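Local coordinates for protein glucuronan lyase A (Trichoderma reesei, PDB 2ZZJ) that probably cleaves beta-1,4-glucuronan chains from within as a polysaccharide lyase, on a beta-jelly-roll fold that binds a calcium ion, at residues V226-T229 with F230-D234. Numbering follows the deposited sequence.
Sequences VGTT and FADVD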
loop_
_atom_site.group_PDB
_atom_site.type_symbol
_atom_site.label_atom_id
_atom_site.label_comp_id
_atom_site.label_asym_id
_atom_site.label_seq_id
_atom_site.Cartn_x
_atom_site.Cartn_y
_atom_site.Cartn_z
ATOM N N VAL A 226 8.097 -8.912 -5.112
ATOM C CA VAL A 226 7.517 -8.576 -6.408
ATOM C C VAL A 226 8.048 -9.630 -7.367
ATOM O O VAL A 226 9.232 -9.986 -7.304
ATOM C CB VAL A 226 7.918 -7.143 -6.918
ATOM C CG1 VAL A 226 7.172 -6.837 -8.239
ATOM C CG2 VAL A 226 7.621 -6.067 -5.842
ATOM N N GLY A 227 7.181 -10.160 -8.217
ATOM C CA GLY A 227 7.590 -11.224 -9.128
ATOM C C GLY A 227 6.566 -11.495 -10.194
ATOM O O GLY A 227 5.618 -10.718 -10.379
ATOM N N THR A 228 6.746 -12.616 -10.888
ATOM C CA THR A 228 5.939 -12.901 -12.074
ATOM C C THR A 228 4.962 -14.045 -11.889
ATOM O O THR A 228 4.162 -14.310 -12.774
ATOM C CB THR A 228 6.820 -13.162 -13.324
ATOM O OG1 THR A 228 7.629 -14.301 -13.100
ATOM C CG2 THR A 228 7.747 -11.968 -13.579
ATOM N N THR A 229 5.009 -14.703 -10.730
ATOM C CA THR A 229 4.039 -15.769 -10.402
ATOM C C THR A 229 3.492 -15.552 -8.991
ATOM O O THR A 229 4.091 -14.808 -8.204
ATOM C CB THR A 229 4.674 -17.177 -10.518
ATOM O OG1 THR A 229 5.607 -17.415 -9.444
ATOM C CG2 THR A 229 5.417 -17.316 -11.866
ATOM N N PHE A 230 2.377 -16.212 -8.674
ATOM C CA PHE A 230 1.846 -16.201 -7.308
ATOM C C PHE A 230 2.864 -16.769 -6.310
ATOM O O PHE A 230 3.124 -16.164 -5.239
ATOM C CB PHE A 230 0.532 -17.035 -7.289
ATOM C CG PHE A 230 -0.188 -17.021 -5.962
ATOM C CD1 PHE A 230 -1.238 -16.138 -5.718
ATOM C CD2 PHE A 230 0.168 -17.928 -4.955
ATOM C CE1 PHE A 230 -1.895 -16.127 -4.455
ATOM C CE2 PHE A 230 -0.499 -17.950 -3.713
ATOM C CZ PHE A 230 -1.530 -17.021 -3.456
ATOM N N ALA A 231 3.431 -17.948 -6.621
ATOM C CA ALA A 231 4.380 -18.576 -5.687
ATOM C C ALA A 231 5.604 -17.678 -5.421
ATOM O O ALA A 231 6.196 -17.762 -4.344
ATOM C CB ALA A 231 4.847 -19.957 -6.192
ATOM N N ASP A 232 6.002 -16.870 -6.407
ATOM C CA ASP A 232 7.138 -15.957 -6.188
ATOM C C ASP A 232 6.890 -15.015 -5.007
ATOM O O ASP A 232 7.814 -14.692 -4.255
ATOM C CB ASP A 232 7.392 -15.078 -7.404
ATOM C CG ASP A 232 8.136 -15.777 -8.479
ATOM O OD1 ASP A 232 8.953 -16.660 -8.172
ATOM O OD2 ASP A 232 7.952 -15.377 -9.631
ATOM N N VAL A 233 5.641 -14.585 -4.843
ATOM C CA VAL A 233 5.333 -13.522 -3.861
ATOM C C VAL A 233 4.487 -13.923 -2.671
ATOM O O VAL A 233 4.309 -13.138 -1.755
ATOM C CB VAL A 233 4.698 -12.272 -4.528
ATOM C CG1 VAL A 233 5.495 -11.865 -5.744
ATOM C CG2 VAL A 233 3.208 -12.493 -4.897
ATOM N N ASP A 234 3.910 -15.125 -2.712
ATOM C CA ASP A 234 3.024 -15.584 -1.636
ATOM C C ASP A 234 3.791 -15.732 -0.319
ATOM O O ASP A 234 4.691 -16.576 -0.194
ATOM C CB ASP A 234 2.390 -16.938 -2.053
ATOM C CG ASP A 234 1.542 -17.552 -0.957
ATOM O OD1 ASP A 234 1.208 -16.849 0.023
ATOM O OD2 ASP A 234 1.204 -18.748 -1.100
#
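A capping box joins Thr-229 and Asp-232 where strand 216-227 ends and the chain turns into the short, loosely formed helical turn at about 230-233. Thr-229 is the N-cap: its OG1 accepts a fairly straight bond from Asp-232 N at 3.1 Å. Its hydroxyl is placed there by a chi1 of 72°, which sets OG1 between the backbone N and the carbonyl carbon. The same Asp-232 N also makes a weak bond to Thr-229 O. In return, Asp-232 sends its carboxylate back over the turn, CG lying anti to its own carbonyl carbon (chi1 -79°). OD2 takes Thr-228 N at 3.3 Å on its anti side, close to the carboxylate plane. A weak bond from Thr-229 N, 3.2 Å long, reaches the same OD2. The N-terminal amine of Thr-1 bonds to both OD2 and Thr-228 OG1, tying the chain start to this turn. An alanine in place of Asp-232 would probably leave the amides of Thr-228 and Thr-229 without this acceptor and the Thr-1 amine without its carboxylate partner. Val-233 packs on Phe-69 of strand 66-76 and Val-155 of strand 152-160, with CG1 3.4 Å from Gly-227 N; Phe-230 meets Trp-171 edge-to-face. The arrangement is that of an N-terminal helix cap, here closing the strand-to-helix turn at the end of strand 216-227 in one sheet of the jelly roll.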